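Putative alpha-L-fucosidase (Bacteroides thetaiotaomicron VPI-5482, PDB 3GZA) probably hydrolyses alpha-L-fucosyl linkages as a family 29 glycoside hydrolase, joining a TIM-barrel domain to a C-terminal beta-sandwich domain. Local coordinates at residues E19-A24 against V405-I410; D216-G221 against S233-P238; S346-I351 against K364-N369. One frame throughout, in Å; residues are numbered along the deposited sequence. Where two conformers were deposited one is given.

Contact 1: E19-A24 against V405-I410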
loop_
_atom_site.group_PDB
_atom_site.type_symbol
_atom_site.label_atom_id
_atom_site.label_comp_id
_atom_site.label_asym_id
_atom_site.label_seq_id
_atom_site.Cartn_x
_atom_site.Cartn_y
_atom_site.Cartn_z
ATOM N N GLU A 19 31.057 23.794 4.710
ATOM C CA GLU A 19 31.323 24.102 6.129
ATOM C C GLU A 19 31.006 22.985 7.105
ATOM O O GLU A 19 31.621 22.910 8.159
ATOM C CB GLU A 19 30.550 25.339 6.544
ATOM C CG GLU A 19 30.968 26.558 5.787
ATOM C CD GLU A 19 29.914 27.709 5.843
ATOM O OE1 GLU A 19 28.664 27.457 5.960
ATOM O OE2 GLU A 19 30.345 28.862 5.681
ATOM N N ALA A 20 30.020 22.157 6.788
ATOM C CA ALA A 20 29.668 21.065 7.696
ATOM C C ALA A 20 30.798 20.103 7.886
ATOM O O ALA A 20 31.008 19.636 9.011
ATOM C CB ALA A 20 28.416 20.323 7.190
ATOM N N GLU A 21 31.494 19.756 6.791
ATOM C CA GLU A 21 32.601 18.774 6.776
ATOM C C GLU A 21 32.216 17.341 7.013
ATOM O O GLU A 21 32.755 16.455 6.386
ATOM C CB GLU A 21 33.763 19.191 7.683
ATOM C CG GLU A 21 34.381 20.548 7.310
ATOM C CD GLU A 21 35.494 21.027 8.192
ATOM O OE1 GLU A 21 35.871 20.347 9.135
ATOM O OE2 GLU A 21 35.946 22.166 7.994
HETATM N N MSE A 22 31.310 17.103 7.958
HETATM C CA MSE A 22 30.888 15.761 8.272
HETATM C C MSE A 22 29.409 15.732 8.570
HETATM O O MSE A 22 28.859 16.696 9.146
HETATM C CB MSE A 22 31.581 15.280 9.506
HETATM C CG MSE A 22 33.012 15.028 9.383
HETATM SE SE MSE A 22 33.757 14.374 11.086
HETATM C CE MSE A 22 32.738 12.713 11.096
ATOM N N GLY A 23 28.799 14.628 8.191
ATOM C CA GLY A 23 27.399 14.357 8.494
ATOM C C GLY A 23 27.152 12.873 8.628
ATOM O O GLY A 23 28.057 12.077 8.410
ATOM N N ALA A 24 25.914 12.514 8.969
ATOM C CA ALA A 24 25.529 11.124 9.105
ATOM C C ALA A 24 24.253 10.829 8.338
ATOM O O ALA A 24 23.355 11.678 8.233
ATOM C CB ALA A 24 25.305 10.769 10.585
ATOM N N VAL A 405 43.133 22.909 -2.941
ATOM C CA VAL A 405 42.961 23.154 -1.526
ATOM C C VAL A 405 41.454 23.189 -1.272
ATOM O O VAL A 405 40.914 22.284 -0.647
ATOM C CB VAL A 405 43.697 24.420 -1.073
ATOM C CG1 VAL A 405 43.340 24.712 0.365
ATOM C CG2 VAL A 405 45.199 24.256 -1.229
ATOM N N GLY A 406 40.764 24.209 -1.756
ATOM C CA GLY A 406 39.326 24.308 -1.573
ATOM C C GLY A 406 39.010 24.598 -0.119
ATOM O O GLY A 406 39.786 25.316 0.551
ATOM N N HIS A 407 37.958 23.986 0.402
ATOM C CA HIS A 407 37.506 24.254 1.752
ATOM C C HIS A 407 38.513 23.828 2.811
ATOM O O HIS A 407 38.752 24.568 3.760
ATOM C CB HIS A 407 36.146 23.639 2.008
ATOM C CG HIS A 407 35.742 23.759 3.436
ATOM N ND1 HIS A 407 35.381 24.972 3.975
ATOM C CD2 HIS A 407 35.801 22.875 4.464
ATOM C CE1 HIS A 407 35.153 24.804 5.269
ATOM N NE2 HIS A 407 35.429 23.561 5.590
ATOM N N LYS A 408 39.141 22.664 2.613
ATOM C CA LYS A 408 40.123 22.176 3.559
ATOM C C LYS A 408 41.062 21.155 2.960
ATOM O O LYS A 408 40.632 20.251 2.261
ATOM C CB LYS A 408 39.452 21.568 4.794
ATOM C CG LYS A 408 40.407 21.103 5.909
ATOM C CD LYS A 408 39.625 20.789 7.173
ATOM C CE LYS A 408 39.336 22.056 8.041
ATOM N NZ LYS A 408 38.626 21.690 9.327
ATOM N N ARG A 409 42.340 21.308 3.298
ATOM C CA ARG A 409 43.399 20.427 2.873
ATOM C C ARG A 409 44.136 20.075 4.138
ATOM O O ARG A 409 44.574 20.996 4.859
ATOM C CB ARG A 409 44.368 21.145 1.927
ATOM C CG ARG A 409 45.549 20.296 1.418
ATOM C CD ARG A 409 45.105 19.274 0.437
ATOM N NE ARG A 409 46.178 18.377 0.044
ATOM C CZ ARG A 409 46.196 17.062 0.213
ATOM N NH1 ARG A 409 45.232 16.405 0.828
ATOM N NH2 ARG A 409 47.243 16.379 -0.218
ATOM N N ILE A 410 44.312 18.774 4.385
ATOM C CA ILE A 410 45.146 18.319 5.505
ATOM C C ILE A 410 46.359 17.695 4.879
ATOM O O ILE A 410 46.224 16.804 4.061
ATOM C CB ILE A 410 44.409 17.316 6.429
ATOM C CG1 ILE A 410 43.226 18.015 7.107
ATOM C CG2 ILE A 410 45.363 16.726 7.552
ATOM C CD1 ILE A 410 42.247 17.099 7.826
#
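Glu21 points across to His407 and Lys408, and the backbone of Glu19 passes His407, over a gap too wide for backbone pairing: the CA atoms of Glu19 and His407 are 7.6 Å apart and those of Glu21 and Lys408 8.9 Å. Glu21 is the pivot. It is the first residue to leave the conformation of helix 15-20, and it does so with positive phi (69°), just before strand 22-26 begins. CG stands anti to the carbonyl carbon, and the chain beyond it is extended, long enough to carry the carboxylate across to the loop of 405-410. There OE2 accepts two hydrogen bonds. His407 NE2 meets the anti lone pair of Glu21 OE2 at 2.8 Å, and the oxygen lies close to the imidazole plane, so that the ring points its N-H at the acceptor while carboxylate and ring planes stand 63° apart. Lys408 NZ comes from the syn side, 3.0 Å from Glu21 OE2 and somewhat out of the carboxylate plane, and completes a salt bridge; a weak bond to OE1 is added. The lysine reaches this place through a bend at chi3 (-84°). Both donors would be expected to favour the ionised carboxylate. Glu19 N sits over one face of the imidazole, offset toward the rim, and Glu19 CA is 4.0 Å from His407 CE1. The loop itself is anchored by His407 N to Asn310 and His407 O to Gln374, which positions the histidine. A glutamate, a histidine and a lysine suit this partly exposed surface: a histidine-carboxylate hydrogen bond and a salt bridge sharing one oxygen join the TIM barrel, at the start of its strand 22-26, to the loop leading into strand 409-418 of the beta-sandwich.

Contact 2: D216-G221 against S233-P238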
loop_
_atom_site.group_PDB
_atom_site.type_symbol
_atom_site.label_atom_id
_atom_site.label_comp_id
_atom_site.label_asym_id
_atom_site.label_seq_id
_atom_site.Cartn_x
_atom_site.Cartn_y
_atom_site.Cartn_z
ATOM N N ASP A 216 23.449 19.093 -6.431
ATOM C CA ASP A 216 24.115 20.132 -5.641
ATOM C C ASP A 216 25.428 19.693 -5.000
ATOM O O ASP A 216 26.178 20.529 -4.471
ATOM C CB ASP A 216 23.168 20.730 -4.632
ATOM C CG ASP A 216 22.100 21.592 -5.257
ATOM O OD1 ASP A 216 22.158 21.955 -6.457
ATOM O OD2 ASP A 216 21.190 21.998 -4.475
ATOM N N PHE A 217 25.726 18.409 -5.100
ATOM C CA PHE A 217 27.016 17.845 -4.766
ATOM C C PHE A 217 27.079 16.525 -5.513
ATOM O O PHE A 217 26.060 16.119 -6.101
ATOM C CB PHE A 217 27.251 17.743 -3.253
ATOM C CG PHE A 217 26.247 16.932 -2.519
ATOM C CD1 PHE A 217 26.362 15.590 -2.497
ATOM C CD2 PHE A 217 25.201 17.542 -1.820
ATOM C CE1 PHE A 217 25.483 14.841 -1.844
ATOM C CE2 PHE A 217 24.318 16.806 -1.147
ATOM C CZ PHE A 217 24.467 15.456 -1.125
ATOM N N ARG A 218 28.240 15.878 -5.545
ATOM C CA ARG A 218 28.402 14.633 -6.298
ATOM C C ARG A 218 28.936 13.558 -5.387
ATOM O O ARG A 218 29.765 13.845 -4.542
ATOM C CB ARG A 218 29.381 14.769 -7.479
ATOM C CG ARG A 218 30.827 15.121 -7.070
ATOM C CD ARG A 218 31.686 15.395 -8.267
ATOM N NE ARG A 218 33.093 15.266 -7.873
ATOM C CZ ARG A 218 33.895 16.263 -7.501
ATOM N NH1 ARG A 218 33.501 17.544 -7.578
ATOM N NH2 ARG A 218 35.131 15.977 -7.120
ATOM N N TRP A 219 28.511 12.332 -5.631
ATOM C CA TRP A 219 29.110 11.162 -4.963
ATOM C C TRP A 219 30.519 11.027 -5.494
ATOM O O TRP A 219 30.737 10.976 -6.703
ATOM C CB TRP A 219 28.286 9.916 -5.301
ATOM C CG TRP A 219 28.841 8.641 -4.733
ATOM C CD1 TRP A 219 28.996 8.346 -3.449
ATOM C CD2 TRP A 219 29.273 7.506 -5.479
ATOM N NE1 TRP A 219 29.503 7.086 -3.307
ATOM C CE2 TRP A 219 29.675 6.537 -4.540
ATOM C CE3 TRP A 219 29.333 7.209 -6.832
ATOM C CZ2 TRP A 219 30.142 5.311 -4.904
ATOM C CZ3 TRP A 219 29.827 5.993 -7.207
ATOM C CH2 TRP A 219 30.223 5.052 -6.242
ATOM N N GLY A 220 31.484 10.944 -4.581
ATOM C CA GLY A 220 32.903 10.887 -4.916
ATOM C C GLY A 220 33.464 9.601 -5.478
ATOM O O GLY A 220 34.682 9.399 -5.418
ATOM N N GLY A 221 32.614 8.741 -6.015
ATOM C CA GLY A 221 33.112 7.574 -6.778
ATOM C C GLY A 221 33.376 6.275 -6.031
ATOM O O GLY A 221 33.834 5.305 -6.666
ATOM N N SER A 233 35.991 21.083 -6.668
ATOM C CA SER A 233 34.542 21.185 -6.537
ATOM C C SER A 233 33.836 21.432 -7.841
ATOM O O SER A 233 32.640 21.187 -7.944
ATOM C CB SER A 233 34.138 22.360 -5.638
ATOM O OG SER A 233 34.562 22.132 -4.307
ATOM N N THR A 234 34.580 21.925 -8.818
ATOM C CA THR A 234 34.080 22.271 -10.124
ATOM C C THR A 234 33.883 21.030 -10.996
ATOM O O THR A 234 34.531 19.986 -10.794
ATOM C CB THR A 234 34.938 23.331 -10.741
ATOM O OG1 THR A 234 36.331 22.982 -10.654
ATOM C CG2 THR A 234 34.691 24.667 -10.038
ATOM N N PHE A 235 32.959 21.163 -11.959
ATOM C CA PHE A 235 32.453 20.013 -12.687
ATOM C C PHE A 235 31.992 20.468 -14.069
ATOM O O PHE A 235 31.561 21.599 -14.219
ATOM C CB PHE A 235 31.331 19.375 -11.805
ATOM C CG PHE A 235 31.238 17.881 -11.927
ATOM C CD1 PHE A 235 32.269 17.085 -11.418
ATOM C CD2 PHE A 235 30.167 17.258 -12.582
ATOM C CE1 PHE A 235 32.202 15.737 -11.536
ATOM C CE2 PHE A 235 30.115 15.881 -12.697
ATOM C CZ PHE A 235 31.133 15.128 -12.196
ATOM N N PRO A 236 32.108 19.599 -15.076
ATOM C CA PRO A 236 31.775 20.012 -16.433
ATOM C C PRO A 236 30.295 20.225 -16.746
ATOM O O PRO A 236 29.968 20.938 -17.715
ATOM C CB PRO A 236 32.364 18.886 -17.286
ATOM C CG PRO A 236 32.391 17.723 -16.412
ATOM C CD PRO A 236 32.671 18.229 -15.038
ATOM N N VAL A 237 29.435 19.671 -15.906
ATOM C CA VAL A 237 27.990 19.751 -16.051
ATOM C C VAL A 237 27.408 19.948 -14.696
ATOM O O VAL A 237 28.037 19.620 -13.689
ATOM C CB VAL A 237 27.394 18.489 -16.735
ATOM C CG1 VAL A 237 27.764 18.472 -18.229
ATOM C CG2 VAL A 237 27.821 17.198 -15.988
ATOM N N PRO A 238 26.186 20.506 -14.620
ATOM C CA PRO A 238 25.550 20.801 -13.337
ATOM C C PRO A 238 24.900 19.630 -12.628
ATOM O O PRO A 238 24.047 19.826 -11.778
ATOM C CB PRO A 238 24.546 21.908 -13.706
ATOM C CG PRO A 238 24.158 21.603 -15.004
ATOM C CD PRO A 238 25.384 21.031 -15.738
#
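Arg218 lays its guanidinium almost parallel to the ring of Phe235, with the planes only 10° apart, yet the two groups are displaced and do not form a stack. Instead, one face of the phenyl ring takes Pro236 CD, 3.4 Å above the plane and toward the rim, while Val237 O lies at the ring edge. At the edge of the guanidinium, near its plane, is the backbone of Ser233, whose carbonyl O is 3.8 Å from Arg218 NH1, too far for a hydrogen bond. The real touch is made by the aliphatic part of the arginine: Arg218 CD presses against Phe235 CE1 at 3.3 Å, a tight fit reached obliquely to the ring. Arg218 turns its CG into the position between backbone N and carbonyl carbon (chi1 63°) and then extends to NE, which brings CD to Phe235 CE1, with NE and NH1 still beside that rim of the ring. The charge is buried but supplied with acceptors: Arg218 NE bonds to Leu255 O, and NH1 to Val266 O and Trp232 O. Arginine suits the place because its chain packs like a hydrocarbon while its end gathers carbonyls; phenylalanine gives that chain a flat apolar neighbour and rests on Leu254 and Leu255 of helix 251-257. Strand 264-273 pairs with strand 218-219 in parallel and with strand 234-235 antiparallel, so the contact packs together two short strands attached to the same long strand of the fucosidase TIM-barrel domain.

Contact 3: S346-I351 against K364-N369; sequences SPIARI and KEQSVN
Ile348 and Val368 mark the closest backbone approach, CA to CA 8.4 Å, and no hydrogen bond passes between the two segments: strands 349-353 and 366-375 are not direct neighbours, and the link is made by side chains. Ile348 carries the contact. Both its branches are used. CG2, anti to the backbone N, meets Gln366 OE1 at 3.4 Å and Gln366 NE2 at 3.6 Å, so that this methyl lies against the whole amide group. CG1, turned the other way (chi1 -66°), carries CD1 further along the same strand, where Ile348 CD1 is 3.5 Å from Ser367 O and, in the conformer given, 3.9 Å from Val368 CG2, the latter a plain apolar contact. Ile348 and Gln366 pass alongside each other, running in opposite directions. Gln366 NE2 donates to Lys364 O at 3.2 Å with a fairly straight N-H (158°), the donor tilted from the carbonyl plane. That bond ties the amide back to the corner where the chain turns at 364 and 365, and it favours this orientation of the carboxamide toward the isoleucine. Isoleucine suits the place because its two branches let CG2 lie on the amide while CD1 reaches Ser367 O, and glutamine is long enough to cover it while also bonding to its own segment. Following helix 327-344, segment 346-351 enters the sheet as strand 349-353, whose neighbour 434-440 lies between it and 366-375; strand 409-418 flanks 366-375 on its other side. Ile348 and Val368 also both touch Leu362 of strand 357-362, which belongs to the other sheet of the sandwich.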
loop_
_atom_site.group_PDB
_atom_site.type_symbol
_atom_site.label_atom_id
_atom_site.label_comp_id
_atom_site.label_asym_id
_atom_site.label_seq_id
_atom_site.Cartn_x
_atom_site.Cartn_y
_atom_site.Cartn_z
ATOM N N SER A 346 43.734 22.589 18.228
ATOM C CA SER A 346 44.646 23.595 18.736
ATOM C C SER A 346 45.987 23.565 18.011
ATOM O O SER A 346 46.856 22.800 18.348
ATOM C CB SER A 346 44.809 23.396 20.239
ATOM O OG SER A 346 43.532 23.491 20.872
ATOM N N PRO A 347 46.153 24.427 16.996
ATOM C CA PRO A 347 47.427 24.440 16.267
ATOM C C PRO A 347 48.589 25.073 16.992
ATOM O O PRO A 347 48.402 25.792 17.973
ATOM C CB PRO A 347 47.129 25.325 15.064
ATOM C CG PRO A 347 46.084 26.221 15.511
ATOM C CD PRO A 347 45.210 25.402 16.419
ATOM N N ILE A 348 49.796 24.777 16.513
ATOM C CA ILE A 348 50.998 25.387 17.056
ATOM C C ILE A 348 50.906 26.870 16.744
ATOM O O ILE A 348 51.272 27.720 17.568
ATOM C CB ILE A 348 52.273 24.832 16.403
ATOM C CG1 ILE A 348 52.469 23.354 16.743
ATOM C CG2 ILE A 348 53.512 25.640 16.818
ATOM C CD1 ILE A 348 53.493 22.661 15.843
ATOM N N ALA A 349 50.495 27.176 15.529
ATOM C CA ALA A 349 50.338 28.540 15.064
ATOM C C ALA A 349 49.391 28.528 13.885
ATOM O O ALA A 349 49.185 27.486 13.272
ATOM C CB ALA A 349 51.692 29.162 14.632
ATOM N N ARG A 350 48.820 29.691 13.595
ATOM C CA ARG A 350 47.898 29.869 12.483
ATOM C C ARG A 350 48.068 31.263 11.888
ATOM O O ARG A 350 48.490 32.199 12.567
ATOM C CB ARG A 350 46.465 29.671 12.962
ATOM C CG ARG A 350 45.408 29.991 11.928
ATOM C CD ARG A 350 44.039 29.424 12.260
ATOM N NE ARG A 350 42.983 30.055 11.445
ATOM C CZ ARG A 350 41.767 29.553 11.224
ATOM N NH1 ARG A 350 41.405 28.365 11.695
ATOM N NH2 ARG A 350 40.898 30.233 10.486
ATOM N N ILE A 351 47.768 31.389 10.605
ATOM C CA ILE A 351 47.842 32.665 9.901
ATOM C C ILE A 351 46.854 32.606 8.736
ATOM O O ILE A 351 46.422 31.525 8.344
ATOM C CB ILE A 351 49.292 32.971 9.425
ATOM C CG1 ILE A 351 49.468 34.453 9.081
ATOM C CG2 ILE A 351 49.698 32.058 8.277
ATOM C CD1 ILE A 351 50.941 34.868 8.862
ATOM N N LYS A 364 59.191 29.106 18.537
ATOM C CA LYS A 364 60.418 28.469 18.961
ATOM C C LYS A 364 60.600 27.255 18.083
ATOM O O LYS A 364 59.616 26.735 17.521
ATOM C CB LYS A 364 60.342 28.033 20.431
ATOM C CG LYS A 364 59.473 26.800 20.671
ATOM C CD LYS A 364 59.081 26.653 22.146
ATOM C CE LYS A 364 58.531 25.259 22.437
ATOM N NZ LYS A 364 59.676 24.282 22.540
ATOM N N GLU A 365 61.849 26.813 17.958
ATOM C CA GLU A 365 62.139 25.613 17.202
ATOM C C GLU A 365 61.403 24.465 17.855
ATOM O O GLU A 365 61.507 24.269 19.063
ATOM C CB GLU A 365 63.625 25.300 17.179
ATOM C CG GLU A 365 63.954 24.097 16.323
ATOM C CD GLU A 365 65.393 23.710 16.411
ATOM O OE1 GLU A 365 65.836 23.347 17.522
ATOM O OE2 GLU A 365 66.079 23.761 15.368
ATOM N N GLN A 366 60.626 23.735 17.053
ATOM C CA GLN A 366 59.883 22.600 17.555
ATOM C C GLN A 366 59.446 21.683 16.433
ATOM O O GLN A 366 59.547 22.018 15.251
ATOM C CB GLN A 366 58.667 23.087 18.323
ATOM C CG GLN A 366 57.659 23.821 17.446
ATOM C CD GLN A 366 56.592 24.473 18.262
ATOM O OE1 GLN A 366 55.668 23.811 18.713
ATOM N NE2 GLN A 366 56.683 25.796 18.414
ATOM N N SER A 367 58.921 20.536 16.828
ATOM C CA SER A 367 58.478 19.519 15.892
ATOM C C SER A 367 57.183 19.921 15.171
ATOM O O SER A 367 56.281 20.536 15.763
ATOM C CB SER A 367 58.269 18.194 16.632
ATOM O OG SER A 367 58.142 17.121 15.715
ATOM N N VAL A 368 57.092 19.564 13.896
ATOM C CA VAL A 368 55.889 19.824 13.093
ATOM C C VAL A 368 55.732 18.667 12.116
ATOM O O VAL A 368 56.716 18.245 11.527
ATOM C CB VAL A 368 55.991 21.133 12.274
ATOM C CG1 VAL A 368 54.666 21.419 11.558
ATOM C CG2 VAL A 368 56.359 22.296 13.153
ATOM N N ASN A 369 54.510 18.143 11.958
ATOM C CA ASN A 369 54.274 17.064 10.971
ATOM C C ASN A 369 52.957 17.155 10.204
ATOM O O ASN A 369 52.638 16.280 9.380
ATOM C CB ASN A 369 54.419 15.677 11.608
ATOM C CG ASN A 369 53.316 15.354 12.558
ATOM O OD1 ASN A 369 52.875 16.206 13.315
ATOM N ND2 ASN A 369 52.861 14.103 12.540
#

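How the contacts relate
Contact 2 is a buried contact within the barrel domain, contact 1 a surface contact between the barrel and the sandwich, and contact 3 a partly buried one within the sandwich. Contacts 1 and 2 reach the barrel sheet through different strands, and contacts 1 and 3 share the antiparallel sheet in which 409-418 and 366-375 are neighbours; no two contacts touch. The chemistry follows the place. At the domain boundary, one carboxylate oxygen is shared by a histidine and a lysine; in the buried barrel, an arginine spends its charge on carbonyls and gives its hydrocarbon to a ring; in the sandwich, an isoleucine packs by van der Waals contact against an amide, a carbonyl and a valine.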